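Local coordinates for superoxide dismutase [Fe] (Sulfolobus acidocaldarius, PDB 1B06), which catalyses the dismutation of superoxide radicals to hydrogen peroxide and molecular oxygen, using one iron ion bound in each subunit, at residues G73-F76 and N77-H81; D117-K120 and Q121-E125; T151-H155 and F156-I160; D199-K202 and R203-Y207. One frame throughout, in Å; residues are numbered along the deposited sequence.

Interaction 1 (G73-F76 and N77-H81); sequences GLTF and NINGH
Asn77 folds back onto the carbonyl of Gly73 because its CG lies anti to its own carbonyl carbon (chi1 -76°), which turns the amide to the preceding helical turn. There Asn77 ND2 meets Gly73 O at 3.0 Å, while Asn77 N approaches the same oxygen from the other face of the carbonyl at 3.1 Å. One backbone oxygen thus takes two bonds from a single residue. The pattern recurs two residues on: Thr75 O accepts both Asn79 N and Asn79 ND2, the latter at 3.0 Å, again from opposite faces. The Asn79 side chain runs alongside that of Thr75. Its amide is further fixed across the interface with the second subunit, where His159 and Ala161 of that subunit take up ND2 and OD1. Leu74 CD2 reaches Ile78 CD1 at 4.0 Å, an apolar i to i+4 contact. Phe76 CG is anti to the backbone N (chi1 175°), and its ring meets that of His155; Phe76 CD2 lies 3.9 Å from Asn77 ND2. Gly80 O is hydrogen-bonded to ND1 of the iron ligand His84. These residues belong to helix 67-89 of the alpha-hairpin domain, which packs through Leu74 and Asn77 against helix 27-57 and, through Phe76 and Asn79, against the loop after strand 147-153.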
# COMPACT_ATOMS: atom_id res chain seq x y z
N GLY A 73 12.49 -0.92 -4.12
CA GLY A 73 12.71 -0.88 -5.56
C GLY A 73 12.89 -2.28 -6.08
O GLY A 73 12.56 -2.59 -7.22
N LEU A 74 13.39 -3.16 -5.22
CA LEU A 74 13.61 -4.54 -5.59
C LEU A 74 12.32 -5.36 -5.69
O LEU A 74 12.19 -6.18 -6.60
CB LEU A 74 14.60 -5.20 -4.63
CG LEU A 74 16.06 -4.83 -4.90
CD1 LEU A 74 16.92 -5.22 -3.72
CD2 LEU A 74 16.55 -5.53 -6.16
N THR A 75 11.36 -5.17 -4.77
CA THR A 75 10.10 -5.93 -4.86
C THR A 75 9.37 -5.51 -6.11
O THR A 75 8.74 -6.32 -6.78
CB THR A 75 9.07 -5.69 -3.73
OG1 THR A 75 9.43 -4.56 -2.94
CG2 THR A 75 8.92 -6.91 -2.91
N PHE A 76 9.44 -4.21 -6.40
CA PHE A 76 8.80 -3.66 -7.57
C PHE A 76 9.34 -4.32 -8.83
O PHE A 76 8.60 -4.95 -9.60
CB PHE A 76 9.03 -2.15 -7.63
CG PHE A 76 8.49 -1.52 -8.88
CD1 PHE A 76 7.12 -1.53 -9.14
CD2 PHE A 76 9.34 -0.96 -9.82
CE1 PHE A 76 6.61 -1.01 -10.32
CE2 PHE A 76 8.84 -0.43 -11.01
CZ PHE A 76 7.47 -0.46 -11.27
N ASN A 77 10.65 -4.21 -9.03
CA ASN A 77 11.30 -4.77 -10.21
C ASN A 77 11.37 -6.29 -10.30
O ASN A 77 11.10 -6.86 -11.35
CB ASN A 77 12.69 -4.17 -10.35
CG ASN A 77 12.66 -2.75 -10.87
OD1 ASN A 77 12.22 -2.51 -11.99
ND2 ASN A 77 13.12 -1.81 -10.06
N ILE A 78 11.74 -6.95 -9.20
CA ILE A 78 11.84 -8.41 -9.24
C ILE A 78 10.48 -9.06 -9.51
O ILE A 78 10.39 -10.02 -10.27
CB ILE A 78 12.43 -8.97 -7.92
CG1 ILE A 78 13.84 -8.39 -7.71
CG2 ILE A 78 12.50 -10.49 -7.98
CD1 ILE A 78 14.57 -8.97 -6.50
N ASN A 79 9.44 -8.53 -8.88
CA ASN A 79 8.09 -9.05 -9.08
C ASN A 79 7.66 -8.72 -10.51
O ASN A 79 7.03 -9.54 -11.18
CB ASN A 79 7.11 -8.43 -8.08
CG ASN A 79 6.99 -9.25 -6.80
OD1 ASN A 79 6.68 -10.45 -6.84
ND2 ASN A 79 7.23 -8.62 -5.65
N GLY A 80 8.00 -7.53 -10.98
CA GLY A 80 7.64 -7.14 -12.33
C GLY A 80 8.19 -8.13 -13.35
O GLY A 80 7.52 -8.52 -14.30
N HIS A 81 9.43 -8.56 -13.13
CA HIS A 81 10.09 -9.51 -14.01
C HIS A 81 9.47 -10.91 -13.91
O HIS A 81 9.01 -11.49 -14.90
CB HIS A 81 11.60 -9.54 -13.68
CG HIS A 81 12.27 -10.84 -13.98
ND1 HIS A 81 12.31 -11.39 -15.24
CD2 HIS A 81 12.93 -11.71 -13.17
CE1 HIS A 81 12.97 -12.54 -15.20
NE2 HIS A 81 13.36 -12.75 -13.96

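Interaction 2 (D117-K120 and Q121-E125); sequences DRFK and QVFSE
The guanidinium of Arg118 has Val122 CG2 over one face, 3.6 Å above its plane and offset toward the rim, while Gln121 OE1 and a water lie at its edge, close to the plane. Gln121 CG lies anti to its carbonyl carbon (chi1 -83°) with the chain extended beyond it, which carries OE1 to the guanidinium. Arg118 NE donates to Gln121 OE1 at 3.3 Å with an angle of 153° at the hydrogen, coming from above the amide plane, and Arg118 NH2 adds a weak bond to the same oxygen. A water bridges onward, accepting from Arg118 NH2 and donating to Glu125 OE1 at 3.1 Å; Arg118 NH1 is held by Ile56 O of the second subunit. On another side of this amphipathic helix, 116-129 of the C-terminal domain, the side chains of Phe119 and Phe123 lie side by side and pack on the three-stranded antiparallel sheet. Phe123 CB sits over one face of the Phe119 ring, and Phe119 CZ touches Phe123 CD2 at 3.7 Å, the ring planes 41° apart. Leu167 contacts both phenylalanines. Further along, Lys120 O receives Ser124 OG at 2.9 Å and Ser124 N at 3.0 Å from opposite faces of its plane; Trp192 NE1 also bonds to the Ser124 hydroxyl.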
# COMPACT_ATOMS: atom_id res chain seq x y z
N ASP A 117 -17.65 -22.57 -16.11
CA ASP A 117 -18.40 -21.36 -16.41
C ASP A 117 -18.55 -20.46 -15.19
O ASP A 117 -18.44 -19.24 -15.31
CB ASP A 117 -19.78 -21.72 -16.97
CG ASP A 117 -19.72 -22.21 -18.40
OD1 ASP A 117 -19.18 -21.48 -19.27
OD2 ASP A 117 -20.20 -23.33 -18.68
N ARG A 118 -18.81 -21.04 -14.02
CA ARG A 118 -18.94 -20.24 -12.81
C ARG A 118 -17.57 -19.66 -12.47
O ARG A 118 -17.45 -18.48 -12.18
CB ARG A 118 -19.43 -21.08 -11.64
CG ARG A 118 -20.70 -20.54 -10.98
CD ARG A 118 -20.41 -19.46 -9.94
NE ARG A 118 -20.77 -18.14 -10.43
CZ ARG A 118 -21.06 -17.09 -9.66
NH1 ARG A 118 -21.04 -17.19 -8.34
NH2 ARG A 118 -21.35 -15.93 -10.22
N PHE A 119 -16.55 -20.51 -12.51
CA PHE A 119 -15.19 -20.06 -12.21
C PHE A 119 -14.86 -18.85 -13.07
O PHE A 119 -14.36 -17.83 -12.57
CB PHE A 119 -14.17 -21.16 -12.48
CG PHE A 119 -12.75 -20.68 -12.46
CD1 PHE A 119 -12.10 -20.44 -11.25
CD2 PHE A 119 -12.07 -20.42 -13.65
CE1 PHE A 119 -10.80 -19.94 -11.23
CE2 PHE A 119 -10.77 -19.92 -13.63
CZ PHE A 119 -10.13 -19.68 -12.42
N LYS A 120 -15.14 -18.96 -14.37
CA LYS A 120 -14.88 -17.88 -15.32
C LYS A 120 -15.61 -16.61 -14.89
O LYS A 120 -15.06 -15.51 -14.98
CB LYS A 120 -15.35 -18.30 -16.70
CG LYS A 120 -14.53 -17.74 -17.83
CD LYS A 120 -14.33 -18.79 -18.90
CE LYS A 120 -14.73 -18.25 -20.25
NZ LYS A 120 -15.60 -19.21 -20.98
N GLN A 121 -16.84 -16.76 -14.43
CA GLN A 121 -17.64 -15.63 -13.99
C GLN A 121 -17.04 -14.98 -12.75
O GLN A 121 -16.91 -13.75 -12.69
CB GLN A 121 -19.06 -16.08 -13.65
CG GLN A 121 -19.98 -16.19 -14.84
CD GLN A 121 -21.23 -17.00 -14.53
OE1 GLN A 121 -21.69 -17.04 -13.39
NE2 GLN A 121 -21.79 -17.65 -15.55
N VAL A 122 -16.67 -15.80 -11.77
CA VAL A 122 -16.10 -15.29 -10.53
C VAL A 122 -14.71 -14.69 -10.74
O VAL A 122 -14.40 -13.64 -10.18
CB VAL A 122 -16.00 -16.40 -9.46
CG1 VAL A 122 -15.44 -15.83 -8.17
CG2 VAL A 122 -17.38 -16.99 -9.21
N PHE A 123 -13.90 -15.34 -11.56
CA PHE A 123 -12.56 -14.83 -11.84
C PHE A 123 -12.65 -13.49 -12.57
O PHE A 123 -11.88 -12.56 -12.28
CB PHE A 123 -11.77 -15.83 -12.70
CG PHE A 123 -10.31 -15.48 -12.83
CD1 PHE A 123 -9.89 -14.57 -13.80
CD2 PHE A 123 -9.37 -16.04 -11.98
CE1 PHE A 123 -8.54 -14.23 -13.91
CE2 PHE A 123 -8.01 -15.70 -12.08
CZ PHE A 123 -7.60 -14.80 -13.05
N SER A 124 -13.58 -13.38 -13.51
CA SER A 124 -13.75 -12.15 -14.26
C SER A 124 -14.27 -11.03 -13.35
O SER A 124 -13.85 -9.88 -13.46
CB SER A 124 -14.71 -12.37 -15.43
OG SER A 124 -14.11 -13.16 -16.44
N GLU A 125 -15.19 -11.38 -12.45
CA GLU A 125 -15.76 -10.40 -11.53
C GLU A 125 -14.66 -9.84 -10.63
O GLU A 125 -14.62 -8.64 -10.34
CB GLU A 125 -16.85 -11.05 -10.67
CG GLU A 125 -17.71 -10.03 -9.93
CD GLU A 125 -18.76 -10.68 -9.04
OE1 GLU A 125 -19.10 -11.85 -9.28
OE2 GLU A 125 -19.24 -10.00 -8.11
O HOH W 1 -21.27 -13.70 -7.96

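Interaction 3 (T151-H155 and F156-I160); sequences TVENH and FMNHI
Glu153 and Met157 pair as an antiparallel, hydrogen-bonded bridge that closes a tight turn at the end of strand 147-153: Glu153 N reaches Met157 O at 2.9 Å, and Met157 N returns the bond to Glu153 O. Asn154 sits in the turn with a positive phi, and its side chain, CG opposite the backbone N (chi1 -155°), sets the amide obliquely beside the Phe156 ring, Asn154 CG 3.6 Å from Phe156 CE1. Its OD1 accepts His155 N at 2.8 Å, and its ND2 bonds to Pro131 O of the third subunit. Replacing Asn154 by an alanine would probably leave His155 N and that proline carbonyl without these partners and strip the amide from beside the Phe156 ring. Phe156 CG lies between its backbone N and carbonyl carbon (chi1 56°), which brings the ring beside the Asn154 amide. Met157 CE comes to 3.7 Å from Asn154 CB. Asn158 ND2 bridges two acceptors: Thr151 O, in the amide plane at 2.9 Å, and Glu153 OE2, met from above the carboxylate plane; Arg72 of the third subunit forms a salt bridge with Glu153. The His155 side chain, stacked on Phe172 and hydrogen-bonded to Trp135, lies about 5 Å from the iron held by His33, His84, Asp170 and His174. His159 ND1 bonds to Tyr139 OH; Val152 CG1 covers one face of the His159 ring, whose NE2 donates to His155 O at 2.9 Å.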
# COMPACT_ATOMS: atom_id res chain seq x y z
N THR A 151 -6.53 -10.38 -6.19
CA THR A 151 -6.21 -9.22 -7.01
C THR A 151 -4.94 -8.64 -6.39
O THR A 151 -4.88 -8.35 -5.20
CB THR A 151 -7.34 -8.17 -6.99
OG1 THR A 151 -7.78 -7.94 -5.65
CG2 THR A 151 -8.51 -8.63 -7.84
N VAL A 152 -3.91 -8.48 -7.21
CA VAL A 152 -2.64 -7.94 -6.75
C VAL A 152 -2.51 -6.50 -7.23
O VAL A 152 -2.70 -6.21 -8.42
CB VAL A 152 -1.47 -8.81 -7.27
CG1 VAL A 152 -0.13 -8.16 -6.95
CG2 VAL A 152 -1.55 -10.19 -6.64
N GLU A 153 -2.21 -5.60 -6.30
CA GLU A 153 -2.05 -4.18 -6.64
C GLU A 153 -0.58 -3.94 -7.01
O GLU A 153 0.33 -4.41 -6.32
CB GLU A 153 -2.49 -3.31 -5.46
CG GLU A 153 -4.00 -3.11 -5.43
CD GLU A 153 -4.52 -2.69 -4.08
OE1 GLU A 153 -4.10 -1.63 -3.57
OE2 GLU A 153 -5.38 -3.41 -3.53
N ASN A 154 -0.36 -3.21 -8.09
CA ASN A 154 0.98 -2.97 -8.60
C ASN A 154 1.54 -4.37 -8.82
O ASN A 154 0.79 -5.30 -9.12
CB ASN A 154 1.83 -2.20 -7.57
CG ASN A 154 2.96 -1.42 -8.23
OD1 ASN A 154 3.64 -1.92 -9.12
ND2 ASN A 154 3.17 -0.18 -7.78
N HIS A 155 2.85 -4.55 -8.65
CA HIS A 155 3.43 -5.88 -8.85
C HIS A 155 3.66 -6.60 -7.53
O HIS A 155 3.87 -7.82 -7.50
CB HIS A 155 4.80 -5.79 -9.55
CG HIS A 155 4.76 -5.15 -10.91
ND1 HIS A 155 3.98 -5.63 -11.94
CD2 HIS A 155 5.45 -4.10 -11.41
CE1 HIS A 155 4.19 -4.90 -13.02
NE2 HIS A 155 5.08 -3.97 -12.73
N PHE A 156 3.62 -5.85 -6.42
CA PHE A 156 3.97 -6.42 -5.13
C PHE A 156 3.00 -6.38 -3.96
O PHE A 156 3.38 -6.78 -2.86
CB PHE A 156 5.28 -5.80 -4.67
CG PHE A 156 5.25 -4.30 -4.61
CD1 PHE A 156 5.45 -3.54 -5.76
CD2 PHE A 156 4.99 -3.64 -3.41
CE1 PHE A 156 5.40 -2.14 -5.71
CE2 PHE A 156 4.93 -2.25 -3.35
CZ PHE A 156 5.13 -1.49 -4.51
N MET A 157 1.78 -5.90 -4.16
CA MET A 157 0.85 -5.86 -3.04
C MET A 157 -0.26 -6.90 -3.14
O MET A 157 -0.87 -7.07 -4.19
CB MET A 157 0.23 -4.46 -2.93
CG MET A 157 1.21 -3.39 -2.51
SD MET A 157 0.50 -1.75 -2.48
CE MET A 157 0.62 -1.28 -4.19
N ASN A 158 -0.49 -7.61 -2.03
CA ASN A 158 -1.53 -8.63 -1.88
C ASN A 158 -1.15 -10.07 -2.18
O ASN A 158 -2.01 -10.94 -2.14
CB ASN A 158 -2.78 -8.27 -2.70
CG ASN A 158 -3.36 -6.93 -2.32
OD1 ASN A 158 -2.91 -6.28 -1.38
ND2 ASN A 158 -4.37 -6.50 -3.06
N HIS A 159 0.12 -10.34 -2.48
CA HIS A 159 0.53 -11.71 -2.75
C HIS A 159 0.35 -12.51 -1.47
O HIS A 159 0.45 -11.97 -0.37
CB HIS A 159 2.01 -11.80 -3.12
CG HIS A 159 2.33 -11.35 -4.51
ND1 HIS A 159 1.84 -11.98 -5.63
CD2 HIS A 159 3.13 -10.35 -4.96
CE1 HIS A 159 2.32 -11.38 -6.71
NE2 HIS A 159 3.10 -10.39 -6.33
N ILE A 160 0.08 -13.80 -1.62
CA ILE A 160 -0.03 -14.66 -0.45
C ILE A 160 1.32 -15.38 -0.47
O ILE A 160 1.66 -16.07 -1.44
CB ILE A 160 -1.19 -15.67 -0.57
CG1 ILE A 160 -2.53 -14.92 -0.56
CG2 ILE A 160 -1.15 -16.65 0.59
CD1 ILE A 160 -3.75 -15.82 -0.71

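Interaction 4 (D199-K202 and R203-Y207); sequences DAEK and RLQKY
Charge pairing comes first: Asp199 and Arg203, one helical turn apart, form a salt bridge in which Arg203 NH1 donates to Asp199 OD2 at 2.7 Å. The oxygen uses its syn lone pair and lies in the guanidinium plane, although the carboxylate and guanidinium planes are 66° apart. Arg203 reaches it through a chain that is bent at chi3 after its CG leaves beside the backbone N (chi1 -57°). With an alanine in place of Arg203, the Asp199 carboxylate would probably lose its paired charge, and the packing on Ile86 and Asn89 would go with it. A second polar pair spans the same spacing: Gln205 NE2 reaches Glu201 OE2 at 3.1 Å with a nearly straight hydrogen bond (173°), coming from above the carboxylate plane but with the oxygen in the amide plane. The Glu201 carboxylate has further holders, OE1 on Leu105 N and OE2 on Ala104 N, both in helix 103-113. Backbone bonds support both pairs: Arg203 N to Asp199 O at 3.0 Å, Leu204 N to Ala200 O and Gln205 N to Glu201 O. Among apolar contacts, the Leu204 side chain packs on Ala104, Leu105, Ile166 and Tyr140. Side-chain pairs at i and i+4 are characteristic of an alpha helix, here the C-terminal helix 197-205, which rests on strand 165-170 and helix 103-113.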
# COMPACT_ATOMS: atom_id res chain seq x y z
N ASP A 199 -0.02 -25.07 -19.77
CA ASP A 199 0.95 -24.47 -18.88
C ASP A 199 0.39 -24.44 -17.46
O ASP A 199 1.07 -24.79 -16.51
CB ASP A 199 1.27 -23.04 -19.34
CG ASP A 199 2.17 -22.29 -18.36
OD1 ASP A 199 3.38 -22.58 -18.33
OD2 ASP A 199 1.66 -21.41 -17.62
N ALA A 200 -0.87 -24.03 -17.32
CA ALA A 200 -1.51 -23.96 -16.01
C ALA A 200 -1.55 -25.33 -15.34
O ALA A 200 -1.23 -25.45 -14.16
CB ALA A 200 -2.92 -23.39 -16.14
N GLU A 201 -1.94 -26.36 -16.09
CA GLU A 201 -2.01 -27.70 -15.53
C GLU A 201 -0.62 -28.19 -15.11
O GLU A 201 -0.48 -28.88 -14.11
CB GLU A 201 -2.60 -28.68 -16.55
CG GLU A 201 -2.49 -30.15 -16.14
CD GLU A 201 -3.44 -30.53 -15.01
OE1 GLU A 201 -4.15 -29.65 -14.49
OE2 GLU A 201 -3.49 -31.72 -14.65
N LYS A 202 0.39 -27.82 -15.89
CA LYS A 202 1.77 -28.21 -15.59
C LYS A 202 2.22 -27.61 -14.26
O LYS A 202 2.89 -28.27 -13.47
CB LYS A 202 2.70 -27.74 -16.69
CG LYS A 202 3.28 -28.86 -17.54
CD LYS A 202 3.72 -28.35 -18.90
CE LYS A 202 3.47 -29.38 -19.99
NZ LYS A 202 3.09 -28.74 -21.29
N ARG A 203 1.86 -26.35 -14.03
CA ARG A 203 2.24 -25.67 -12.80
C ARG A 203 1.58 -26.35 -11.60
O ARG A 203 2.23 -26.56 -10.58
CB ARG A 203 1.84 -24.20 -12.88
CG ARG A 203 2.44 -23.48 -14.08
CD ARG A 203 2.35 -21.97 -13.99
NE ARG A 203 3.67 -21.38 -13.88
CZ ARG A 203 4.34 -20.84 -14.89
NH1 ARG A 203 3.81 -20.81 -16.11
NH2 ARG A 203 5.55 -20.34 -14.70
N LEU A 204 0.31 -26.70 -11.74
CA LEU A 204 -0.41 -27.36 -10.65
C LEU A 204 0.18 -28.72 -10.32
O LEU A 204 0.39 -29.05 -9.15
CB LEU A 204 -1.89 -27.53 -11.01
CG LEU A 204 -2.76 -28.23 -9.95
CD1 LEU A 204 -2.88 -27.35 -8.72
CD2 LEU A 204 -4.12 -28.53 -10.53
N GLN A 205 0.45 -29.52 -11.35
CA GLN A 205 1.02 -30.85 -11.17
C GLN A 205 2.31 -30.82 -10.37
O GLN A 205 2.65 -31.78 -9.68
CB GLN A 205 1.27 -31.52 -12.53
CG GLN A 205 0.01 -32.08 -13.19
CD GLN A 205 -0.65 -33.19 -12.39
OE1 GLN A 205 0.01 -33.90 -11.63
NE2 GLN A 205 -1.96 -33.35 -12.55
N LYS A 206 3.03 -29.70 -10.46
CA LYS A 206 4.29 -29.52 -9.75
C LYS A 206 4.13 -29.51 -8.23
O LYS A 206 5.06 -29.83 -7.50
CB LYS A 206 4.94 -28.21 -10.19
CG LYS A 206 6.31 -28.38 -10.82
CD LYS A 206 6.76 -27.08 -11.48
CE LYS A 206 6.19 -26.95 -12.89
NZ LYS A 206 6.58 -25.67 -13.57
N TYR A 207 2.94 -29.14 -7.75
CA TYR A 207 2.71 -29.06 -6.31
C TYR A 207 1.68 -30.02 -5.74
O TYR A 207 1.45 -30.05 -4.54
CB TYR A 207 2.32 -27.63 -5.94
CG TYR A 207 3.28 -26.62 -6.52
CD1 TYR A 207 3.16 -26.20 -7.84
CD2 TYR A 207 4.36 -26.15 -5.77
CE1 TYR A 207 4.08 -25.33 -8.40
CE2 TYR A 207 5.29 -25.27 -6.32
CZ TYR A 207 5.14 -24.87 -7.64
OH TYR A 207 6.07 -24.02 -8.20

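Overall arrangement
Interactions 1 and 3 form the buried centre of the set: they touch each other, Phe76 and Asn79 meeting the 154-156 turn, and lie near the iron. Interactions 2 and 4 are only partly buried, with charged side chains at the surface and apolar residues packed on the sheet, and their centres lie about 20 Å apart. Interactions 1, 2 and 3 reach the second subunit; interaction 4 touches no other chain. Three are short helical stretches, in 67-89, 116-129 and 197-205, whereas interaction 3 is a strand end turning into a loop. Amide-to-carbonyl bonds dominate the first, guanidinium, amide and ring contacts the second, backbone pairing with asparagine and histidine bonds the third, and a salt bridge the fourth.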